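Long-range contacts in mitotic checkpoint control protein kinase BUB1 (Drosophila melanogaster, PDB 6JKK), which probably acts as an ATP-dependent protein kinase of the mitotic checkpoint at kinetochores, this chain being its kinase domain: residues G65-G73 / V82-T90; E94-H102 / S113-L121. All coordinates share one frame; numbering follows the deposited sequence.

Interaction 1: residues G65-G73 / V82-T90; sequences GAYGSVYVG and VALKQERPT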
ATOM      1  N   GLY A  65      12.854  13.898  -0.466  1.00 39.53           N
ATOM      2  CA  GLY A  65      11.876  14.913  -0.817  1.00 44.05           C
ATOM      3  C   GLY A  65      12.013  16.205  -0.034  1.00 49.94           C
ATOM      4  O   GLY A  65      13.018  16.439   0.641  1.00 55.98           O
ATOM      5  N   ALA A  66      10.995  17.055  -0.129  1.00 49.99           N
ATOM      6  CA  ALA A  66      11.007  18.352   0.546  1.00 52.17           C
ATOM      7  C   ALA A  66      10.892  18.228   2.069  1.00 46.87           C
ATOM      8  O   ALA A  66      11.416  19.062   2.813  1.00 44.09           O
ATOM      9  CB  ALA A  66       9.890  19.226   0.005  1.00 52.24           C
ATOM     10  N   TYR A  67      10.207  17.182   2.519  1.00 46.01           N
ATOM     11  CA  TYR A  67       9.916  17.011   3.938  1.00 46.61           C
ATOM     12  C   TYR A  67      10.402  15.670   4.492  1.00 38.55           C
ATOM     13  O   TYR A  67       9.977  15.236   5.569  1.00 28.00           O
ATOM     14  CB  TYR A  67       8.417  17.189   4.179  1.00 55.15           C
ATOM     15  CG  TYR A  67       7.876  18.450   3.546  1.00 64.56           C
ATOM     16  CD1 TYR A  67       8.206  19.697   4.059  1.00 66.87           C
ATOM     17  CD2 TYR A  67       7.046  18.395   2.431  1.00 68.37           C
ATOM     18  CE1 TYR A  67       7.724  20.855   3.487  1.00 70.67           C
ATOM     19  CE2 TYR A  67       6.556  19.550   1.850  1.00 70.99           C
ATOM     20  CZ  TYR A  67       6.899  20.776   2.383  1.00 74.49           C
ATOM     21  OH  TYR A  67       6.418  21.931   1.810  1.00 80.93           O
ATOM     22  N   GLY A  68      11.305  15.018   3.763  1.00 28.66           N
ATOM     23  CA  GLY A  68      11.919  13.807   4.274  1.00 27.21           C
ATOM     24  C   GLY A  68      12.742  13.031   3.268  1.00 25.27           C
ATOM     25  O   GLY A  68      13.011  13.500   2.159  1.00 27.15           O
ATOM     26  N   SER A  69      13.132  11.823   3.659  1.00 22.45           N
ATOM     27  CA  SER A  69      13.917  10.955   2.792  1.00 21.75           C
ATOM     28  C   SER A  69      13.762   9.513   3.247  1.00 19.58           C
ATOM     29  O   SER A  69      13.245   9.248   4.338  1.00 21.61           O
ATOM     30  CB  SER A  69      15.395  11.362   2.834  1.00 27.65           C
ATOM     31  OG  SER A  69      15.914  11.237   4.149  1.00 31.36           O
ATOM     32  N   VAL A  70      14.188   8.583   2.398  1.00 17.30           N
ATOM     33  CA  VAL A  70      14.218   7.168   2.750  1.00 15.28           C
ATOM     34  C   VAL A  70      15.611   6.641   2.456  1.00 16.38           C
ATOM     35  O   VAL A  70      16.173   6.904   1.383  1.00 18.80           O
ATOM     36  CB  VAL A  70      13.166   6.344   1.960  1.00 20.14           C
ATOM     37  CG1 VAL A  70      13.332   4.857   2.244  1.00 17.94           C
ATOM     38  CG2 VAL A  70      11.760   6.779   2.329  1.00 19.27           C
ATOM     39  N   TYR A  71      16.169   5.911   3.416  1.00 17.31           N
ATOM     40  CA  TYR A  71      17.504   5.335   3.282  1.00 17.36           C
ATOM     41  C   TYR A  71      17.439   3.839   3.531  1.00 16.73           C
ATOM     42  O   TYR A  71      16.592   3.373   4.296  1.00 19.95           O
ATOM     43  CB  TYR A  71      18.465   5.989   4.283  1.00 18.72           C
ATOM     44  CG  TYR A  71      19.051   7.297   3.796  1.00 24.00           C
ATOM     45  CD1 TYR A  71      18.326   8.482   3.880  1.00 24.07           C
ATOM     46  CD2 TYR A  71      20.327   7.343   3.244  1.00 25.87           C
ATOM     47  CE1 TYR A  71      18.861   9.679   3.419  1.00 25.70           C
ATOM     48  CE2 TYR A  71      20.871   8.534   2.791  1.00 28.73           C
ATOM     49  CZ  TYR A  71      20.132   9.696   2.879  1.00 32.09           C
ATOM     50  OH  TYR A  71      20.668  10.881   2.421  1.00 30.81           O
ATOM     51  N   VAL A  72      18.313   3.085   2.870  1.00 18.77           N
ATOM     52  CA  VAL A  72      18.433   1.658   3.157  1.00 18.80           C
ATOM     53  C   VAL A  72      19.621   1.480   4.097  1.00 25.16           C
ATOM     54  O   VAL A  72      20.631   2.181   3.973  1.00 21.45           O
ATOM     55  CB  VAL A  72      18.583   0.805   1.866  1.00 23.33           C
ATOM     56  CG1 VAL A  72      19.712   1.326   0.998  1.00 24.57           C
ATOM     57  CG2 VAL A  72      18.794  -0.668   2.205  1.00 25.15           C
ATOM     58  N   GLY A  73      19.484   0.581   5.068  1.00 20.75           N
ATOM     59  CA  GLY A  73      20.561   0.318   6.002  1.00 23.61           C
ATOM     60  C   GLY A  73      20.505  -1.105   6.517  1.00 22.39           C
ATOM     61  O   GLY A  73      19.981  -1.999   5.844  1.00 21.02           O
ATOM     62  N   VAL A  82      17.115  -2.891   6.572  1.00 22.53           N
ATOM     63  CA  VAL A  82      16.000  -2.042   6.969  1.00 19.30           C
ATOM     64  C   VAL A  82      15.851  -0.816   6.066  1.00 19.17           C
ATOM     65  O   VAL A  82      16.804  -0.394   5.401  1.00 18.73           O
ATOM     66  CB  VAL A  82      16.138  -1.604   8.454  1.00 20.84           C
ATOM     67  CG1 VAL A  82      16.119  -2.815   9.378  1.00 19.39           C
ATOM     68  CG2 VAL A  82      17.417  -0.808   8.667  1.00 19.20           C
ATOM     69  N   ALA A  83      14.642  -0.264   6.029  1.00 19.00           N
ATOM     70  CA  ALA A  83      14.420   1.040   5.422  1.00 18.72           C
ATOM     71  C   ALA A  83      14.311   2.035   6.554  1.00 17.12           C
ATOM     72  O   ALA A  83      13.621   1.774   7.545  1.00 16.16           O
ATOM     73  CB  ALA A  83      13.140   1.046   4.614  1.00 16.06           C
ATOM     74  N   LEU A  84      14.981   3.173   6.412  1.00 18.30           N
ATOM     75  CA  LEU A  84      14.857   4.241   7.391  1.00 15.38           C
ATOM     76  C   LEU A  84      14.113   5.403   6.756  1.00 21.08           C
ATOM     77  O   LEU A  84      14.578   5.982   5.769  1.00 21.23           O
ATOM     78  CB  LEU A  84      16.238   4.682   7.898  1.00 16.47           C
ATOM     79  CG  LEU A  84      17.102   3.542   8.447  1.00 19.65           C
ATOM     80  CD1 LEU A  84      18.176   3.168   7.455  1.00 25.56           C
ATOM     81  CD2 LEU A  84      17.727   3.881   9.794  1.00 20.96           C
ATOM     82  N   LYS A  85      12.950   5.729   7.309  1.00 17.87           N
ATOM     83  CA  LYS A  85      12.130   6.802   6.760  1.00 17.48           C
ATOM     84  C   LYS A  85      12.109   7.989   7.700  1.00 16.60           C
ATOM     85  O   LYS A  85      11.642   7.887   8.845  1.00 17.05           O
ATOM     86  CB  LYS A  85      10.699   6.317   6.518  1.00 18.75           C
ATOM     87  CG  LYS A  85       9.775   7.391   5.955  1.00 18.49           C
ATOM     88  CD  LYS A  85       8.363   6.853   5.797  1.00 24.92           C
ATOM     89  CE  LYS A  85       7.416   7.899   5.240  1.00 28.34           C
ATOM     90  NZ  LYS A  85       6.097   7.277   4.913  1.00 27.70           N
ATOM     91  N   GLN A  86      12.618   9.113   7.206  1.00 16.31           N
ATOM     92  CA  GLN A  86      12.675  10.338   7.985  1.00 15.84           C
ATOM     93  C   GLN A  86      11.638  11.324   7.478  1.00 18.86           C
ATOM     94  O   GLN A  86      11.470  11.488   6.265  1.00 22.02           O
ATOM     95  CB  GLN A  86      14.061  10.961   7.872  1.00 19.35           C
ATOM     96  CG  GLN A  86      14.224  12.238   8.697  1.00 21.63           C
ATOM     97  CD  GLN A  86      15.674  12.563   8.979  1.00 27.22           C
ATOM     98  OE1 GLN A  86      16.478  12.735   8.062  1.00 25.71           O
ATOM     99  NE2 GLN A  86      16.020  12.633  10.258  1.00 25.32           N
ATOM    100  N   GLU A  87      10.928  11.976   8.393  1.00 18.88           N
ATOM    101  CA  GLU A  87       9.960  12.983   7.970  1.00 19.45           C
ATOM    102  C   GLU A  87       9.922  14.185   8.903  1.00 19.40           C
ATOM    103  O   GLU A  87      10.026  14.041  10.122  1.00 20.09           O
ATOM    104  CB  GLU A  87       8.562  12.371   7.823  1.00 20.57           C
ATOM    105  CG  GLU A  87       7.511  13.361   7.324  1.00 25.89           C
ATOM    106  CD  GLU A  87       6.171  12.711   7.034  1.00 28.45           C
ATOM    107  OE1 GLU A  87       6.108  11.465   6.956  1.00 23.55           O
ATOM    108  OE2 GLU A  87       5.180  13.457   6.884  1.00 35.39           O
ATOM    109  N   ARG A  88       9.777  15.368   8.304  1.00 21.29           N
ATOM    110  CA  ARG A  88       9.563  16.621   9.025  1.00 26.20           C
ATOM    111  C   ARG A  88       8.266  17.262   8.523  1.00 29.77           C
ATOM    112  O   ARG A  88       8.027  17.313   7.314  1.00 25.15           O
ATOM    113  CB  ARG A  88      10.737  17.583   8.805  1.00 32.11           C
ATOM    114  CG  ARG A  88      12.087  17.049   9.287  1.00 42.75           C
ATOM    115  CD  ARG A  88      13.254  17.902   8.805  1.00 49.21           C
ATOM    116  NE  ARG A  88      13.165  18.116   7.366  1.00 53.88           N
ATOM    117  CZ  ARG A  88      13.668  17.293   6.450  1.00 56.30           C
ATOM    118  NH1 ARG A  88      14.322  16.195   6.816  1.00 55.14           N
ATOM    119  NH2 ARG A  88      13.519  17.573   5.163  1.00 53.14           N
ATOM    120  N   PRO A  89       7.398  17.710   9.446  1.00 24.94           N
ATOM    121  CA  PRO A  89       7.531  17.541  10.898  1.00 29.57           C
ATOM    122  C   PRO A  89       7.288  16.092  11.282  1.00 28.20           C
ATOM    123  O   PRO A  89       6.919  15.284  10.432  1.00 23.58           O
ATOM    124  CB  PRO A  89       6.402  18.414  11.452  1.00 29.92           C
ATOM    125  CG  PRO A  89       5.370  18.407  10.377  1.00 31.40           C
ATOM    126  CD  PRO A  89       6.144  18.396   9.085  1.00 27.15           C
ATOM    127  N   THR A  90       7.517  15.774  12.547  1.00 18.85           N
ATOM    128  CA  THR A  90       7.324  14.423  13.065  1.00 18.97           C
ATOM    129  C   THR A  90       5.947  13.885  12.683  1.00 21.32           C
ATOM    130  O   THR A  90       4.929  14.537  12.930  1.00 18.47           O
ATOM    131  CB  THR A  90       7.486  14.430  14.590  1.00 25.73           C
ATOM    132  OG1 THR A  90       8.704  15.110  14.933  1.00 28.18           O
ATOM    133  CG2 THR A  90       7.506  13.017  15.151  1.00 29.75           C
TER
HETATM  134  O   HOH W   1      15.546  13.512   5.796  1.00 26.61           O

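Interaction 2: residues E94-H102 / S113-L121; sequences EFYICLEIH and SYAHIDYAL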
ATOM      1  N   GLU A  94       1.469   8.366  11.443  1.00 19.71           N
ATOM      2  CA  GLU A  94       1.912   7.143  10.788  1.00 17.77           C
ATOM      3  C   GLU A  94       2.221   6.031  11.803  1.00 17.48           C
ATOM      4  O   GLU A  94       1.843   4.873  11.598  1.00 17.20           O
ATOM      5  CB  GLU A  94       3.121   7.428   9.897  1.00 13.70           C
ATOM      6  CG  GLU A  94       3.731   6.189   9.279  1.00 14.97           C
ATOM      7  CD  GLU A  94       4.777   6.538   8.254  1.00 20.49           C
ATOM      8  OE1 GLU A  94       5.048   7.745   8.072  1.00 17.02           O
ATOM      9  OE2 GLU A  94       5.318   5.608   7.634  1.00 22.01           O
ATOM     10  N   PHE A  95       2.878   6.394  12.904  1.00 13.34           N
ATOM     11  CA  PHE A  95       3.217   5.447  13.960  1.00 13.82           C
ATOM     12  C   PHE A  95       1.919   4.916  14.573  1.00 16.92           C
ATOM     13  O   PHE A  95       1.769   3.706  14.769  1.00 14.23           O
ATOM     14  CB  PHE A  95       4.108   6.126  15.018  1.00 11.96           C
ATOM     15  CG  PHE A  95       4.813   5.171  15.960  1.00 11.68           C
ATOM     16  CD1 PHE A  95       4.954   3.821  15.650  1.00 16.19           C
ATOM     17  CD2 PHE A  95       5.322   5.634  17.176  1.00 15.63           C
ATOM     18  CE1 PHE A  95       5.602   2.948  16.529  1.00 14.24           C
ATOM     19  CE2 PHE A  95       5.970   4.773  18.060  1.00 14.32           C
ATOM     20  CZ  PHE A  95       6.108   3.429  17.743  1.00 16.69           C
ATOM     21  N   TYR A  96       0.967   5.811  14.839  1.00 13.47           N
ATOM     22  CA  TYR A  96      -0.332   5.400  15.383  1.00 13.54           C
ATOM     23  C   TYR A  96      -1.035   4.357  14.507  1.00 19.25           C
ATOM     24  O   TYR A  96      -1.448   3.309  15.006  1.00 16.35           O
ATOM     25  CB  TYR A  96      -1.263   6.607  15.593  1.00 16.28           C
ATOM     26  CG  TYR A  96      -2.715   6.191  15.796  1.00 21.29           C
ATOM     27  CD1 TYR A  96      -3.159   5.718  17.027  1.00 21.10           C
ATOM     28  CD2 TYR A  96      -3.636   6.259  14.750  1.00 15.44           C
ATOM     29  CE1 TYR A  96      -4.480   5.316  17.210  1.00 24.30           C
ATOM     30  CE2 TYR A  96      -4.963   5.861  14.923  1.00 16.97           C
ATOM     31  CZ  TYR A  96      -5.375   5.396  16.156  1.00 21.78           C
ATOM     32  OH  TYR A  96      -6.685   5.005  16.344  1.00 20.76           O
ATOM     33  N   ILE A  97      -1.176   4.651  13.216  1.00 13.92           N
ATOM     34  CA  ILE A  97      -1.852   3.729  12.301  1.00 13.21           C
ATOM     35  C   ILE A  97      -1.183   2.353  12.306  1.00 14.65           C
ATOM     36  O   ILE A  97      -1.855   1.322  12.407  1.00 14.92           O
ATOM     37  CB  ILE A  97      -1.889   4.270  10.847  1.00 10.23           C
ATOM     38  CG1 ILE A  97      -2.782   5.517  10.741  1.00 18.13           C
ATOM     39  CG2 ILE A  97      -2.345   3.169   9.880  1.00 11.27           C
ATOM     40  CD1 ILE A  97      -4.253   5.292  11.120  1.00 17.95           C
ATOM     41  N   CYS A  98       0.142   2.339  12.210  1.00 14.13           N
ATOM     42  CA  CYS A  98       0.886   1.085  12.143  0.50 13.58           C
ATOM     43  C   CYS A  98       0.738   0.271  13.413  1.00 12.32           C
ATOM     44  O   CYS A  98       0.572  -0.948  13.363  1.00 16.60           O
ATOM     45  CB  CYS A  98       2.363   1.350  11.873  0.50 15.54           C
ATOM     46  SG  CYS A  98       2.676   1.833  10.182  0.50 12.06           S
ATOM     47  N   LEU A  99       0.793   0.946  14.555  1.00 13.07           N
ATOM     48  CA  LEU A  99       0.579   0.271  15.828  1.00 14.45           C
ATOM     49  C   LEU A  99      -0.818  -0.360  15.851  1.00 16.21           C
ATOM     50  O   LEU A  99      -0.985  -1.513  16.278  1.00 17.15           O
ATOM     51  CB  LEU A  99       0.740   1.266  16.984  1.00 13.62           C
ATOM     52  CG  LEU A  99       2.175   1.722  17.265  1.00 15.19           C
ATOM     53  CD1 LEU A  99       2.194   2.947  18.178  1.00 13.99           C
ATOM     54  CD2 LEU A  99       2.985   0.588  17.882  1.00 15.47           C
ATOM     55  N   GLU A 100      -1.819   0.390  15.387  1.00 16.90           N
ATOM     56  CA  GLU A 100      -3.205  -0.094  15.416  1.00 18.34           C
ATOM     57  C   GLU A 100      -3.398  -1.274  14.486  1.00 16.64           C
ATOM     58  O   GLU A 100      -4.060  -2.247  14.843  1.00 14.60           O
ATOM     59  CB  GLU A 100      -4.197   1.020  15.058  1.00 16.42           C
ATOM     60  CG  GLU A 100      -4.542   1.944  16.223  1.00 20.47           C
ATOM     61  CD  GLU A 100      -5.038   1.185  17.443  1.00 24.19           C
ATOM     62  OE1 GLU A 100      -6.155   0.623  17.391  1.00 25.31           O
ATOM     63  OE2 GLU A 100      -4.305   1.137  18.446  1.00 30.58           O
ATOM     64  N   ILE A 101      -2.828  -1.189  13.286  1.00 15.91           N
ATOM     65  CA  ILE A 101      -2.920  -2.299  12.353  1.00 14.73           C
ATOM     66  C   ILE A 101      -2.418  -3.584  13.017  1.00 17.00           C
ATOM     67  O   ILE A 101      -3.103  -4.614  13.021  1.00 15.87           O
ATOM     68  CB  ILE A 101      -2.133  -2.022  11.058  1.00 13.35           C
ATOM     69  CG1 ILE A 101      -2.889  -1.018  10.186  1.00 15.16           C
ATOM     70  CG2 ILE A 101      -1.943  -3.313  10.275  1.00 15.21           C
ATOM     71  CD1 ILE A 101      -2.093  -0.509   8.998  1.00 18.30           C
ATOM     72  N   HIS A 102      -1.235  -3.519  13.614  1.00 12.55           N
ATOM     73  CA  HIS A 102      -0.655  -4.722  14.199  1.00 13.37           C
ATOM     74  C   HIS A 102      -1.339  -5.119  15.508  1.00 18.14           C
ATOM     75  O   HIS A 102      -1.257  -6.267  15.940  1.00 20.16           O
ATOM     76  CB  HIS A 102       0.872  -4.594  14.311  1.00 21.30           C
ATOM     77  CG  HIS A 102       1.559  -4.679  12.982  1.00 20.02           C
ATOM     78  ND1 HIS A 102       1.949  -5.878  12.421  1.00 19.52           N
ATOM     79  CD2 HIS A 102       1.872  -3.721  12.076  1.00 17.23           C
ATOM     80  CE1 HIS A 102       2.487  -5.652  11.234  1.00 16.43           C
ATOM     81  NE2 HIS A 102       2.456  -4.351  11.003  1.00 15.85           N
ATOM     82  N   SER A 113       1.908  -8.997   5.657  1.00 15.85           N
ATOM     83  CA  SER A 113       1.338  -8.213   4.559  1.00 17.07           C
ATOM     84  C   SER A 113       1.293  -6.716   4.831  1.00 15.00           C
ATOM     85  O   SER A 113       0.926  -5.943   3.945  1.00 15.01           O
ATOM     86  CB  SER A 113      -0.085  -8.688   4.243  1.00 20.30           C
ATOM     87  OG  SER A 113      -0.145 -10.090   4.134  1.00 35.46           O
ATOM     88  N   TYR A 114       1.635  -6.308   6.051  1.00 12.53           N
ATOM     89  CA  TYR A 114       1.595  -4.893   6.408  1.00 10.46           C
ATOM     90  C   TYR A 114       2.928  -4.492   7.011  1.00 18.27           C
ATOM     91  O   TYR A 114       3.469  -5.217   7.849  1.00 15.39           O
ATOM     92  CB  TYR A 114       0.458  -4.623   7.410  1.00 11.99           C
ATOM     93  CG  TYR A 114      -0.867  -5.153   6.913  1.00 17.77           C
ATOM     94  CD1 TYR A 114      -1.601  -4.456   5.954  1.00 15.33           C
ATOM     95  CD2 TYR A 114      -1.359  -6.364   7.368  1.00 14.17           C
ATOM     96  CE1 TYR A 114      -2.799  -4.957   5.475  1.00 12.70           C
ATOM     97  CE2 TYR A 114      -2.555  -6.875   6.895  1.00 12.23           C
ATOM     98  CZ  TYR A 114      -3.268  -6.167   5.953  1.00 15.88           C
ATOM     99  OH  TYR A 114      -4.461  -6.675   5.489  1.00 15.36           O
ATOM    100  N   ALA A 115       3.455  -3.348   6.583  1.00 15.28           N
ATOM    101  CA  ALA A 115       4.712  -2.832   7.119  1.00 11.56           C
ATOM    102  C   ALA A 115       4.644  -2.776   8.637  1.00 12.64           C
ATOM    103  O   ALA A 115       3.601  -2.445   9.194  1.00 11.80           O
ATOM    104  CB  ALA A 115       5.003  -1.451   6.559  1.00 11.58           C
ATOM    105  N   HIS A 116       5.751  -3.115   9.291  1.00 13.10           N
ATOM    106  CA  HIS A 116       5.843  -3.068  10.749  1.00 14.44           C
ATOM    107  C   HIS A 116       6.959  -2.097  11.104  1.00 17.54           C
ATOM    108  O   HIS A 116       8.066  -2.190  10.556  1.00 13.28           O
ATOM    109  CB  HIS A 116       6.134  -4.471  11.303  1.00 15.94           C
ATOM    110  CG  HIS A 116       6.342  -4.515  12.789  1.00 20.67           C
ATOM    111  ND1 HIS A 116       7.588  -4.403  13.367  1.00 15.45           N
ATOM    112  CD2 HIS A 116       5.467  -4.687  13.811  1.00 25.31           C
ATOM    113  CE1 HIS A 116       7.471  -4.490  14.684  1.00 19.62           C
ATOM    114  NE2 HIS A 116       6.194  -4.661  14.978  1.00 21.87           N
ATOM    115  N   ILE A 117       6.666  -1.138  11.978  1.00 12.84           N
ATOM    116  CA  ILE A 117       7.708  -0.224  12.444  1.00 12.87           C
ATOM    117  C   ILE A 117       8.465  -0.924  13.567  1.00  9.25           C
ATOM    118  O   ILE A 117       7.946  -1.096  14.682  1.00 14.72           O
ATOM    119  CB  ILE A 117       7.123   1.158  12.853  1.00 15.24           C
ATOM    120  CG1 ILE A 117       6.533   1.843  11.623  1.00 12.98           C
ATOM    121  CG2 ILE A 117       8.196   2.073  13.493  1.00 11.00           C
ATOM    122  CD1 ILE A 117       5.900   3.202  11.881  1.00 13.96           C
ATOM    123  N   ASP A 118       9.675  -1.382  13.245  1.00 12.33           N
ATOM    124  CA  ASP A 118      10.491  -2.109  14.208  1.00 13.72           C
ATOM    125  C   ASP A 118      10.999  -1.185  15.306  1.00 17.84           C
ATOM    126  O   ASP A 118      11.074  -1.573  16.477  1.00 14.97           O
ATOM    127  CB  ASP A 118      11.688  -2.767  13.517  1.00 16.02           C
ATOM    128  CG  ASP A 118      11.289  -3.880  12.565  1.00 24.88           C
ATOM    129  OD1 ASP A 118      10.140  -4.368  12.640  1.00 23.52           O
ATOM    130  OD2 ASP A 118      12.145  -4.278  11.749  1.00 25.19           O
ATOM    131  N   TYR A 119      11.373   0.030  14.911  1.00 13.63           N
ATOM    132  CA  TYR A 119      11.914   1.019  15.835  1.00 17.20           C
ATOM    133  C   TYR A 119      11.504   2.419  15.409  1.00 17.37           C
ATOM    134  O   TYR A 119      11.327   2.695  14.211  1.00 15.32           O
ATOM    135  CB  TYR A 119      13.444   0.913  15.914  1.00 15.43           C
ATOM    136  CG  TYR A 119      13.905  -0.390  16.521  1.00 25.57           C
ATOM    137  CD1 TYR A 119      14.293  -1.456  15.717  1.00 25.09           C
ATOM    138  CD2 TYR A 119      13.918  -0.565  17.898  1.00 26.79           C
ATOM    139  CE1 TYR A 119      14.697  -2.656  16.273  1.00 25.11           C
ATOM    140  CE2 TYR A 119      14.320  -1.755  18.462  1.00 30.67           C
ATOM    141  CZ  TYR A 119      14.710  -2.796  17.647  1.00 31.16           C
ATOM    142  OH  TYR A 119      15.111  -3.984  18.217  1.00 35.01           O
ATOM    143  N   ALA A 120      11.350   3.297  16.397  1.00 17.16           N
ATOM    144  CA  ALA A 120      10.958   4.678  16.135  1.00 16.19           C
ATOM    145  C   ALA A 120      11.841   5.642  16.902  1.00 19.10           C
ATOM    146  O   ALA A 120      11.957   5.558  18.124  1.00 17.27           O
ATOM    147  CB  ALA A 120       9.489   4.902  16.510  1.00 14.10           C
ATOM    148  N   LEU A 121      12.466   6.565  16.181  1.00 14.45           N
ATOM    149  CA  LEU A 121      13.208   7.635  16.823  1.00 14.94           C
ATOM    150  C   LEU A 121      12.388   8.898  16.611  1.00 19.93           C
ATOM    151  O   LEU A 121      12.171   9.324  15.473  1.00 21.95           O
ATOM    152  CB  LEU A 121      14.592   7.768  16.191  1.00 14.43           C
ATOM    153  CG  LEU A 121      15.606   8.694  16.853  1.00 21.10           C
ATOM    154  CD1 LEU A 121      15.950   8.190  18.250  1.00 25.06           C
ATOM    155  CD2 LEU A 121      16.857   8.808  15.989  1.00 21.40           C
TER

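Interaction 1: residues G65-G73 / V82-T90
The antiparallel hairpin of strands 68-75 and 80-87, in the N-terminal lobe of the kinase fold, carries this contact, in which Tyr-71 and Leu-84 form a hydrogen-bonded pair. Leu-84 N gives a nearly straight bond to Tyr-71 O (2.7 Å, 175°), and Tyr-71 N returns one to Leu-84 O (2.8 Å). Ser-69 pairs likewise with Gln-86, and Gly-73 with Val-82. Between them stand non-hydrogen-bonded pairs such as Val-70 with Lys-85; there Val-70 CA makes a CA-H...O contact with Leu-84 O. Leucine suits its place by reach: CD1 swings under the neighbouring strand, 3.5 Å from Tyr-71 O, and covers Gly-73, whose lack of a side chain lets the methyl lie there. The other face of the ribbon holds Val-70, Ala-83 and Lys-85. Such a hairpin presents the lysine of the kinase ATP site, and Lys-85 is the predicted ATP-binding residue; its fully extended chain, starting with CG opposite the backbone N (chi1 179°), takes NZ to salt bridges with Asp-207 and Glu-94, and Lys-85 CG passes 4.2 Å from Val-70 CG2. Beyond the strands, Arg-88 N bonds Tyr-67 O (2.7 Å), while the arginine chain, bent at chi3 (-51°), folds back to lay a guanidinium face over that same carbonyl. A water at the guanidinium edge accepts from Arg-88 NH1 and donates to Gln-86 OE1 (2.6 Å), which also accepts from Leu-43 N; Ser-69 OG meets the water from the opposite strand.

Interaction 2: residues E94-H102 / S113-L121
His-102, near the end of helix 92-104, meets the chain at Tyr-114 to His-116 with both its edge and a face. Its NE2 donates to Ala-115 O (2.9 Å, 155°); the oxygen lies in the imidazole plane, yet the donor stands well above the carbonyl plane, so no lone pair is met squarely. Over one face of the same ring comes the edge of His-116 in a T-shaped stack, planes at 89°, with CD2 above the ring centre. The His-116 ring, its CG trans to the backbone N (chi1 176°), is kept from turning by ND1, which donates to Asp-118 OD1 (2.7 Å). Putting an alanine at His-102 would probably leave Ala-115 O without this donor and the His-116 edge without the face it packs on. Further back along the helix, Phe-95 CD1 meets Ile-117 CD1 at 3.9 Å; isoleucine suits the place because its extended CG1 arm carries CD1 to the ring while CG2 also lies by Phe-95 CE1. Ala-120, small enough to approach closely, sets CB over one Phe-95 face, a CH-pi contact 4.1 Å from the centroid; Leu-99 CD1 covers the opposite face. Ile-101 CG2 abuts Tyr-114 CB (4.0 Å), the two side chains crossing almost perpendicularly. Helix 92-104, whose Glu-94 bridges to Lys-85, has the position of the kinase αC helix and packs on the αC-β4 loop and the start of strand 119-122, as in the N-terminal lobe of protein kinases.

Overall arrangement
From the N terminus, residues 65-73 lead from a loop into strand 68-75, the chain turns at 76-79, and residues 82-90 return beside it: interaction 1 closes a tight hairpin. The chain then enters helix 92-104, and after residues 105-112 the segment 113-121 comes back along the helix, where interaction 2 closes a second loop. The two loops follow in series, neither nesting nor crossing. They meet at the salt bridge from Lys-85 NZ to Glu-94 OE2 (3.3 Å), a pair consistent with the lysine-glutamate bridge of active-like kinases. Strand 119-122 joins the sheet of the hairpin through strand 127-132, so the helix is tied to the sheet that contains the hairpin.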